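Local atomic coordinates of domain of Unknown Function with a Cystatin-Like Fold (PDB entry 2RGQ), a protein that is of unknown function but has a cystatin-like fold of the SnoaL-like, NTF2-type family, whose cone-shaped domains often enclose a ligand pocket or active site. Residues 22-27 with 69-74; 40-45 with 122-127; 84-89 with 106-111. All blocks are in the same frame, centred on the assembly; numbering follows the deposited sequence. Where two conformers were deposited one is given.

Interaction 1 (22-27 with 69-74); sequences SLDKED and KRHCSS
Asp24, in the last turn of helix 6-25, comes closest to Lys69 at the start of strand 69-80, with the CA atoms 6.2 Å apart. The contact belongs to the cystatin-like fold, in which a long N-terminal helix lies against a curved sheet. Here the end of that helix is tied to an edge strand, the outermost on its side of the sheet within the chain. The carboxylate of Asp24 holds His71 at two points. OD1 of Asp24 takes the ring N-H of ND1 of His71 at 2.6 Å, using its syn lone pair and lying near the ring plane. OD2 of Asp24 accepts the backbone N of His71 at 2.9 Å, and this bond is nearly straight (173°). Carboxylate and imidazole are nearly coplanar. With CG of Asp24 anti to its carbonyl carbon (chi1 -65°), the carboxylate reaches across to the strand. Two bonds to one residue fix the rotation of both groups. Asp24 OD2 also accepts a bond from Tyr90 OH of the second subunit, so the buried carboxylate sits close to the subunit interface. Arg70 starts away from the helix, but its chain bends back so that NH1 of Arg70 lies 4.1 Å from CB of Asp24. Its NE forms a salt bridge with Asp128 of that second subunit. A water lies 2.8 Å from OD1 of Asp24, to which it probably donates, and accepts from N of Lys69. Leu23 packs over one face of the His71 ring as a CH-pi contact. Its CD2 lies 4.0 Å from the centroid of the His71 ring, 11° off the ring normal.

Interaction 2 (40-45 with 122-127); sequences ALQGFW and LRQIEV
A parallel strand pair joins strand 39-43 to strand 117-127, with Ala40, Leu41 and Gln42 set beside Leu122, Arg123 and Gln124. The two short segments run 15° from parallel. Arg123 N bonds to Ala40 O, Gln42 N to Arg123 O at 2.8 Å, and Ile125 N to Gln42 O. On one face Gln42 and Gln124 lie side by side. NE2 of Gln124 gives its N-H to OE1 of Gln42 at 2.9 Å. The bond is in the plane of the Gln124 amide but tilted 33° from the carbonyl plane of Gln42. A leucine in place of Gln124 would probably leave OE1 of Gln42 without this donor and the Gln42 amide freer to turn. Ala40 CB and Leu122 CD1 pack on the same face. This is the only parallel pairing in the mixed sheet of the cystatin-like fold. On the other face, which helices 6-25 and 51-66 cover, CD1 of Leu41 rests on CG of Arg123 at 3.6 Å and on CD1 of Ile125. Arg123 runs on past Leu41 to the acidic side chains Asp109 and Glu20. Beyond Gly43 the strands part, and a water bridges Phe44 N, Ile125 O and Val127 N. The Phe44 and Trp45 rings then turn back to Val127. CG2 of Val127 meets the edge of the Phe44 ring, 3.9 Å from CE2 of Phe44. It also touches the edge of the Trp45 indole, at CZ3. One face of that indole covers CA of Gly43, 3.6 Å from the ring plane.

Interaction 3 (84-89 with 106-111); sequences EATMES and FVKDQV
Met87 and Asp109 face each other at the middle of this antiparallel pair, a hydrogen-bonded position. N of Asp109 bonds to O of Met87 at 2.7 Å, and N of Met87 returns a bond to O of Asp109. Ala85 with Val111 and Ser89 with Val107 are paired in the same way on either side. Thr86 with Gln110 and Glu88 with Lys108 are the non-hydrogen-bonded pairs between them. Met87, which is selenomethionine in the crystal, lies beside Asp109, and both point the same way. The chain of Met87 bends at its last torsion (chi3 57°), which turns the CE methyl back toward OD2 of Asp109. A water lies 2.6 Å from OD2 of Asp109 and probably donates to it. The same water lies 2.9 Å from OG of Ser89. Further along this face, CG2 of Val111 packs on CB of Ala85 at 3.7 Å. On the other face, CZ of Phe106 lies 3.8 Å from CB of Glu88, and CD1 of Phe106 is near O of Ser89. The two strands form the hairpin 84-95/101-114 of the curved sheet in this cystatin-like fold. The face bearing Met87 and Val111 looks toward helix 6-25, where both touch Ile12. Arg123 on the next strand holds OD1 of Asp109 by a salt bridge. That bond probably fixes the turn of the carboxylate, whose other oxygen meets the water. On the opposite face, Gln79 on strand 69-80 donates from NE2 to OG1 of Thr86 and OE2 of Glu88. At the far end, Phe106 packs on Arg70 of the third subunit.

All three contacts use one mixed sheet. Its order is 46-49, 39-43, 117-127, 101-114, 84-95, 69-80. Interaction 2 joins the second and third strands, and interaction 3 the fourth and fifth. Interaction 1 ties the sixth to the end of helix 6-25. Centres of interactions 2 and 3 are 11 Å apart, and they meet through neighbouring strands 117-127 and 101-114. Interactions 1 and 3 lie 18 Å apart between centres, on opposite sides of the chain's centre, but touch at Ser74 and Ser89. Along the chain, interaction 3 is nested inside interaction 2, while the segments of interactions 1 and 2 alternate. Distant parts of the sequence thus meet in one curved sheet packed against its helices.

Interaction 1 (22-27 with 69-74)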
loop_
_atom_site.group_PDB
_atom_site.type_symbol
_atom_site.label_atom_id
_atom_site.label_comp_id
_atom_site.label_asym_id
_atom_site.label_seq_id
_atom_site.Cartn_x
_atom_site.Cartn_y
_atom_site.Cartn_z
ATOM N N SER B 22 9.198 12.321 1.662
ATOM C CA SER B 22 10.195 13.387 1.756
ATOM C C SER B 22 10.734 13.751 0.367
ATOM O O SER B 22 10.929 14.933 0.064
ATOM C CB SER B 22 11.341 12.992 2.703
ATOM O OG SER B 22 10.860 12.779 4.024
ATOM N N LEU B 23 10.955 12.728 -0.463
ATOM C CA LEU B 23 11.420 12.939 -1.838
ATOM C C LEU B 23 10.391 13.729 -2.626
ATOM O O LEU B 23 10.720 14.702 -3.310
ATOM C CB LEU B 23 11.668 11.581 -2.488
ATOM C CG LEU B 23 12.213 11.541 -3.925
ATOM C CD1 LEU B 23 13.578 12.219 -4.058
ATOM C CD2 LEU B 23 12.243 10.045 -4.379
ATOM N N ASP B 24 9.131 13.348 -2.507
ATOM C CA ASP B 24 8.078 14.050 -3.247
ATOM C C ASP B 24 7.874 15.498 -2.810
ATOM O O ASP B 24 7.636 16.361 -3.674
ATOM C CB ASP B 24 6.755 13.297 -3.210
ATOM C CG ASP B 24 6.810 11.941 -3.942
ATOM O OD1 ASP B 24 7.568 11.739 -4.921
ATOM O OD2 ASP B 24 6.073 11.073 -3.545
ATOM N N LYS B 25 7.975 15.728 -1.499
ATOM C CA LYS B 25 7.897 17.069 -0.888
ATOM C C LYS B 25 9.216 17.887 -1.086
ATOM O O LYS B 25 9.245 19.087 -0.865
ATOM C CB LYS B 25 7.551 16.909 0.608
ATOM C CG LYS B 25 7.151 18.198 1.354
ATOM C CD LYS B 25 6.901 17.915 2.838
ATOM N N GLU B 26 10.290 17.230 -1.503
ATOM C CA GLU B 26 11.619 17.791 -1.679
ATOM C C GLU B 26 12.166 18.280 -0.317
ATOM O O GLU B 26 12.855 19.289 -0.249
ATOM C CB GLU B 26 11.669 18.886 -2.763
ATOM C CG GLU B 26 10.911 18.493 -4.006
ATOM C CD GLU B 26 11.203 19.354 -5.213
ATOM O OE1 GLU B 26 12.117 20.198 -5.160
ATOM O OE2 GLU B 26 10.492 19.170 -6.232
ATOM N N ASP B 27 11.830 17.534 0.743
ATOM C CA ASP B 27 12.217 17.793 2.126
ATOM C C ASP B 27 13.485 17.001 2.378
ATOM O O ASP B 27 13.438 15.820 2.827
ATOM C CB ASP B 27 11.064 17.350 3.058
ATOM C CG ASP B 27 11.352 17.574 4.538
ATOM O OD1 ASP B 27 12.492 17.863 4.969
ATOM O OD2 ASP B 27 10.398 17.410 5.308
ATOM N N LYS B 69 6.086 13.919 -8.687
ATOM C CA LYS B 69 5.484 12.616 -8.650
ATOM C C LYS B 69 4.877 12.263 -7.296
ATOM O O LYS B 69 4.944 13.030 -6.338
ATOM C CB LYS B 69 6.557 11.531 -8.898
ATOM C CG LYS B 69 7.543 11.722 -10.090
ATOM C CD LYS B 69 6.851 11.966 -11.449
ATOM C CE LYS B 69 7.807 11.857 -12.634
ATOM N NZ LYS B 69 7.169 12.360 -13.886
ATOM N N ARG B 70 4.239 11.103 -7.288
ATOM C CA ARG B 70 3.879 10.397 -6.076
ATOM C C ARG B 70 4.574 9.051 -6.207
ATOM O O ARG B 70 4.336 8.325 -7.160
ATOM C CB ARG B 70 2.380 10.202 -5.898
ATOM C CG ARG B 70 1.552 11.461 -5.560
ATOM C CD ARG B 70 2.004 12.103 -4.267
ATOM N NE ARG B 70 1.321 13.364 -4.034
ATOM C CZ ARG B 70 1.752 14.317 -3.209
ATOM N NH1 ARG B 70 2.844 14.170 -2.446
ATOM N NH2 ARG B 70 1.041 15.427 -3.113
ATOM N N HIS B 71 5.517 8.804 -5.315
ATOM C CA HIS B 71 6.202 7.524 -5.142
ATOM C C HIS B 71 5.492 6.719 -4.047
ATOM O O HIS B 71 5.431 7.152 -2.909
ATOM C CB HIS B 71 7.643 7.773 -4.711
ATOM C CG HIS B 71 8.516 8.342 -5.780
ATOM N ND1 HIS B 71 8.508 9.677 -6.110
ATOM C CD2 HIS B 71 9.451 7.766 -6.582
ATOM C CE1 HIS B 71 9.390 9.894 -7.067
ATOM N NE2 HIS B 71 9.989 8.758 -7.359
ATOM N N CYS B 72 4.952 5.547 -4.389
ATOM C CA CYS B 72 4.166 4.725 -3.455
ATOM C C CYS B 72 4.822 3.390 -3.212
ATOM O O CYS B 72 5.272 2.750 -4.154
ATOM C CB CYS B 72 2.765 4.448 -4.001
ATOM S SG CYS B 72 1.851 5.873 -4.517
ATOM N N SER B 73 4.846 3.005 -1.929
ATOM C CA SER B 73 5.392 1.742 -1.464
ATOM C C SER B 73 4.259 0.731 -1.256
ATOM O O SER B 73 3.205 1.089 -0.712
ATOM C CB SER B 73 6.158 1.962 -0.149
ATOM O OG SER B 73 6.702 0.761 0.364
ATOM N N SER B 74 4.478 -0.537 -1.650
ATOM C CA SER B 74 3.492 -1.613 -1.472
ATOM C C SER B 74 4.172 -2.970 -1.355
ATOM O O SER B 74 5.356 -3.061 -1.622
ATOM C CB SER B 74 2.489 -1.671 -2.612
ATOM O OG SER B 74 3.076 -2.040 -3.849
HETATM O O HOH W 1 8.141 13.876 -6.628
#

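Interaction 2 (40-45 with 122-127)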
loop_
_atom_site.group_PDB
_atom_site.type_symbol
_atom_site.label_atom_id
_atom_site.label_comp_id
_atom_site.label_asym_id
_atom_site.label_seq_id
_atom_site.Cartn_x
_atom_site.Cartn_y
_atom_site.Cartn_z
ATOM N N ALA B 40 23.346 3.978 2.542
ATOM C CA ALA B 40 23.566 4.113 1.115
ATOM C C ALA B 40 22.300 3.866 0.313
ATOM O O ALA B 40 21.405 3.148 0.774
ATOM C CB ALA B 40 24.655 3.162 0.639
ATOM N N LEU B 41 22.236 4.525 -0.842
ATOM C CA LEU B 41 21.168 4.354 -1.857
ATOM C C LEU B 41 21.840 3.967 -3.161
ATOM O O LEU B 41 22.733 4.716 -3.646
ATOM C CB LEU B 41 20.386 5.637 -2.089
ATOM C CG LEU B 41 19.275 5.585 -3.173
ATOM C CD1 LEU B 41 18.254 4.504 -2.933
ATOM C CD2 LEU B 41 18.564 6.940 -3.312
ATOM N N GLN B 42 21.424 2.821 -3.728
ATOM C CA GLN B 42 21.928 2.338 -5.010
ATOM C C GLN B 42 20.801 2.104 -5.992
ATOM O O GLN B 42 19.816 1.493 -5.646
ATOM C CB GLN B 42 22.662 1.012 -4.843
ATOM C CG GLN B 42 23.354 0.503 -6.098
ATOM C CD GLN B 42 24.227 -0.693 -5.823
ATOM O OE1 GLN B 42 24.006 -1.446 -4.852
ATOM N NE2 GLN B 42 25.252 -0.864 -6.658
ATOM N N GLY B 43 21.020 2.520 -7.239
ATOM C CA GLY B 43 20.130 2.230 -8.366
ATOM C C GLY B 43 21.002 2.147 -9.625
ATOM O O GLY B 43 22.225 2.203 -9.537
ATOM N N PHE B 44 20.393 2.030 -10.802
ATOM C CA PHE B 44 21.151 1.954 -12.051
ATOM C C PHE B 44 22.071 3.163 -12.232
ATOM O O PHE B 44 23.085 3.045 -12.878
ATOM C CB PHE B 44 20.221 1.798 -13.294
ATOM C CG PHE B 44 19.372 3.015 -13.589
ATOM C CD1 PHE B 44 19.877 4.071 -14.366
ATOM C CD2 PHE B 44 18.083 3.104 -13.118
ATOM C CE1 PHE B 44 19.106 5.198 -14.618
ATOM C CE2 PHE B 44 17.298 4.213 -13.363
ATOM C CZ PHE B 44 17.821 5.278 -14.117
ATOM N N TRP B 45 21.646 4.316 -11.703
ATOM C CA TRP B 45 22.374 5.607 -11.783
ATOM C C TRP B 45 23.694 5.697 -10.965
ATOM O O TRP B 45 24.524 6.597 -11.206
ATOM C CB TRP B 45 21.428 6.765 -11.396
ATOM C CG TRP B 45 20.913 6.635 -10.031
ATOM C CD1 TRP B 45 21.573 6.926 -8.863
ATOM C CD2 TRP B 45 19.675 6.043 -9.658
ATOM N NE1 TRP B 45 20.799 6.577 -7.805
ATOM C CE2 TRP B 45 19.629 6.026 -8.255
ATOM C CE3 TRP B 45 18.608 5.494 -10.382
ATOM C CZ2 TRP B 45 18.528 5.525 -7.553
ATOM C CZ3 TRP B 45 17.515 5.005 -9.699
ATOM C CH2 TRP B 45 17.481 5.007 -8.298
ATOM N N LEU B 122 21.151 0.139 3.547
ATOM C CA LEU B 122 21.299 0.046 2.124
ATOM C C LEU B 122 19.975 -0.131 1.476
ATOM O O LEU B 122 19.281 -1.112 1.729
ATOM C CB LEU B 122 22.188 -1.134 1.721
ATOM C CG LEU B 122 22.350 -1.386 0.218
ATOM C CD1 LEU B 122 22.917 -0.167 -0.499
ATOM C CD2 LEU B 122 23.261 -2.552 0.027
ATOM N N ARG B 123 19.618 0.813 0.617
ATOM C CA ARG B 123 18.415 0.703 -0.203
ATOM C C ARG B 123 18.863 0.530 -1.645
ATOM O O ARG B 123 19.607 1.372 -2.173
ATOM C CB ARG B 123 17.502 1.918 -0.009
ATOM C CG ARG B 123 16.432 1.993 -1.091
ATOM C CD ARG B 123 15.373 2.994 -0.804
ATOM N NE ARG B 123 14.337 2.346 -0.005
ATOM C CZ ARG B 123 13.039 2.614 -0.085
ATOM N NH1 ARG B 123 12.546 3.558 -0.869
ATOM N NH2 ARG B 123 12.205 1.908 0.647
ATOM N N GLN B 124 18.425 -0.576 -2.266
ATOM C CA GLN B 124 18.715 -0.912 -3.659
ATOM C C GLN B 124 17.414 -0.895 -4.435
ATOM O O GLN B 124 16.480 -1.643 -4.107
ATOM C CB GLN B 124 19.374 -2.281 -3.773
ATOM C CG GLN B 124 20.821 -2.252 -3.267
ATOM C CD GLN B 124 21.442 -3.615 -3.230
ATOM O OE1 GLN B 124 20.918 -4.482 -2.562
ATOM N NE2 GLN B 124 22.595 -3.784 -3.847
ATOM N N ILE B 125 17.335 0.001 -5.406
ATOM C CA ILE B 125 16.166 0.179 -6.268
ATOM C C ILE B 125 16.485 -0.432 -7.634
ATOM O O ILE B 125 17.471 -0.048 -8.266
ATOM C CB ILE B 125 15.793 1.675 -6.401
ATOM C CG1 ILE B 125 15.558 2.294 -5.013
ATOM C CG2 ILE B 125 14.556 1.821 -7.297
ATOM C CD1 ILE B 125 15.147 3.712 -4.965
ATOM N N GLU B 126 15.656 -1.383 -8.072
ATOM C CA GLU B 126 15.822 -2.100 -9.332
ATOM C C GLU B 126 14.677 -1.635 -10.196
ATOM O O GLU B 126 13.570 -2.158 -10.098
ATOM C CB GLU B 126 15.804 -3.612 -9.071
ATOM C CG GLU B 126 16.931 -4.035 -8.130
ATOM C CD GLU B 126 17.036 -5.548 -7.898
ATOM O OE1 GLU B 126 16.115 -6.316 -8.290
ATOM O OE2 GLU B 126 18.064 -5.979 -7.301
ATOM N N VAL B 127 14.954 -0.602 -10.994
ATOM C CA VAL B 127 13.951 0.046 -11.822
ATOM C C VAL B 127 13.466 -0.828 -12.979
ATOM O O VAL B 127 14.302 -1.450 -13.700
ATOM C CB VAL B 127 14.512 1.426 -12.338
ATOM C CG1 VAL B 127 13.611 2.037 -13.398
ATOM C CG2 VAL B 127 14.715 2.391 -11.154
HETATM O O HOH W 2 17.818 0.470 -10.802
#

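Interaction 3 (84-89 with 106-111)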
loop_
_atom_site.group_PDB
_atom_site.type_symbol
_atom_site.label_atom_id
_atom_site.label_comp_id
_atom_site.label_asym_id
_atom_site.label_seq_id
_atom_site.Cartn_x
_atom_site.Cartn_y
_atom_site.Cartn_z
ATOM N N GLU B 84 18.459 -6.039 13.142
ATOM C CA GLU B 84 18.902 -6.133 11.760
ATOM C C GLU B 84 17.799 -6.817 10.961
ATOM O O GLU B 84 17.276 -7.861 11.371
ATOM C CB GLU B 84 20.159 -6.944 11.645
ATOM C CG GLU B 84 21.335 -6.428 12.473
ATOM C CD GLU B 84 22.589 -7.228 12.200
ATOM O OE1 GLU B 84 23.257 -6.903 11.200
ATOM O OE2 GLU B 84 22.895 -8.157 12.997
ATOM N N ALA B 85 17.441 -6.240 9.843
ATOM C CA ALA B 85 16.376 -6.819 9.032
ATOM C C ALA B 85 16.547 -6.413 7.578
ATOM O O ALA B 85 17.399 -5.572 7.227
ATOM C CB ALA B 85 14.984 -6.422 9.577
ATOM N N THR B 86 15.783 -7.098 6.733
ATOM C CA THR B 86 15.737 -6.838 5.319
ATOM C C THR B 86 14.280 -6.694 4.946
ATOM O O THR B 86 13.427 -7.359 5.538
ATOM C CB THR B 86 16.425 -7.952 4.485
ATOM O OG1 THR B 86 15.753 -9.195 4.721
ATOM C CG2 THR B 86 17.867 -8.090 4.866
HETATM N N MSE B 87 13.991 -5.740 4.077
HETATM C CA MSE B 87 12.662 -5.510 3.552
HETATM C C MSE B 87 12.706 -5.596 2.044
HETATM O O MSE B 87 13.661 -5.088 1.451
HETATM C CB MSE B 87 12.149 -4.118 3.965
HETATM C CG MSE B 87 10.739 -3.856 3.467
HETATM SE SE MSE B 87 9.938 -2.279 4.220
HETATM C CE MSE B 87 11.154 -0.932 3.758
ATOM N N GLU B 88 11.690 -6.226 1.426
ATOM C CA GLU B 88 11.506 -6.225 -0.029
ATOM C C GLU B 88 10.162 -5.557 -0.250
ATOM O O GLU B 88 9.230 -5.763 0.521
ATOM C CB GLU B 88 11.543 -7.625 -0.646
ATOM C CG GLU B 88 12.773 -8.408 -0.291
ATOM C CD GLU B 88 12.678 -9.108 1.070
ATOM O OE1 GLU B 88 11.697 -9.838 1.338
ATOM O OE2 GLU B 88 13.608 -8.939 1.901
ATOM N N SER B 89 10.025 -4.770 -1.302
ATOM C CA SER B 89 8.792 -4.062 -1.534
ATOM C C SER B 89 8.748 -3.608 -2.983
ATOM O O SER B 89 9.731 -3.764 -3.709
ATOM C CB SER B 89 8.691 -2.854 -0.615
ATOM O OG SER B 89 9.624 -1.821 -0.949
ATOM N N PHE B 106 11.429 -2.673 -8.091
ATOM C CA PHE B 106 11.493 -3.619 -6.999
ATOM C C PHE B 106 12.557 -3.000 -6.073
ATOM O O PHE B 106 13.558 -2.537 -6.552
ATOM C CB PHE B 106 11.899 -4.993 -7.484
ATOM C CG PHE B 106 12.198 -5.949 -6.375
ATOM C CD1 PHE B 106 11.180 -6.545 -5.683
ATOM C CD2 PHE B 106 13.516 -6.227 -6.014
ATOM C CE1 PHE B 106 11.456 -7.430 -4.642
ATOM C CE2 PHE B 106 13.783 -7.104 -4.952
ATOM C CZ PHE B 106 12.730 -7.703 -4.287
ATOM N N VAL B 107 12.306 -2.985 -4.779
ATOM C CA VAL B 107 13.205 -2.368 -3.813
ATOM C C VAL B 107 13.623 -3.343 -2.733
ATOM O O VAL B 107 12.786 -4.000 -2.124
ATOM C CB VAL B 107 12.549 -1.099 -3.187
ATOM C CG1 VAL B 107 13.504 -0.381 -2.240
ATOM C CG2 VAL B 107 12.101 -0.128 -4.252
ATOM N N LYS B 108 14.946 -3.414 -2.467
ATOM C CA LYS B 108 15.463 -4.251 -1.403
ATOM C C LYS B 108 16.178 -3.343 -0.392
ATOM O O LYS B 108 17.093 -2.621 -0.765
ATOM C CB LYS B 108 16.436 -5.307 -1.926
ATOM C CG LYS B 108 16.764 -6.331 -0.848
ATOM C CD LYS B 108 17.996 -7.205 -1.142
ATOM C CE LYS B 108 18.559 -7.719 0.204
ATOM N NZ LYS B 108 19.053 -6.583 1.097
ATOM N N ASP B 109 15.774 -3.427 0.869
ATOM C CA ASP B 109 16.333 -2.600 1.959
ATOM C C ASP B 109 16.997 -3.439 3.034
ATOM O O ASP B 109 16.493 -4.490 3.404
ATOM C CB ASP B 109 15.239 -1.746 2.618
ATOM C CG ASP B 109 14.623 -0.743 1.668
ATOM O OD1 ASP B 109 15.421 0.015 1.077
ATOM O OD2 ASP B 109 13.359 -0.650 1.572
ATOM N N GLN B 110 18.191 -3.033 3.461
ATOM C CA GLN B 110 18.823 -3.611 4.642
ATOM C C GLN B 110 18.652 -2.500 5.672
ATOM O O GLN B 110 19.030 -1.323 5.394
ATOM C CB GLN B 110 20.297 -3.883 4.430
ATOM C CG GLN B 110 20.612 -4.888 3.348
ATOM C CD GLN B 110 22.098 -5.045 3.133
ATOM O OE1 GLN B 110 22.912 -4.400 3.805
ATOM N NE2 GLN B 110 22.472 -5.908 2.185
ATOM N N VAL B 111 18.095 -2.833 6.837
ATOM C CA VAL B 111 17.812 -1.859 7.866
ATOM C C VAL B 111 18.472 -2.310 9.178
ATOM O O VAL B 111 18.790 -3.483 9.338
ATOM C CB VAL B 111 16.329 -1.611 8.095
ATOM C CG1 VAL B 111 15.676 -0.962 6.802
ATOM C CG2 VAL B 111 15.620 -2.906 8.599
HETATM O O HOH W 3 12.039 -2.600 0.495
#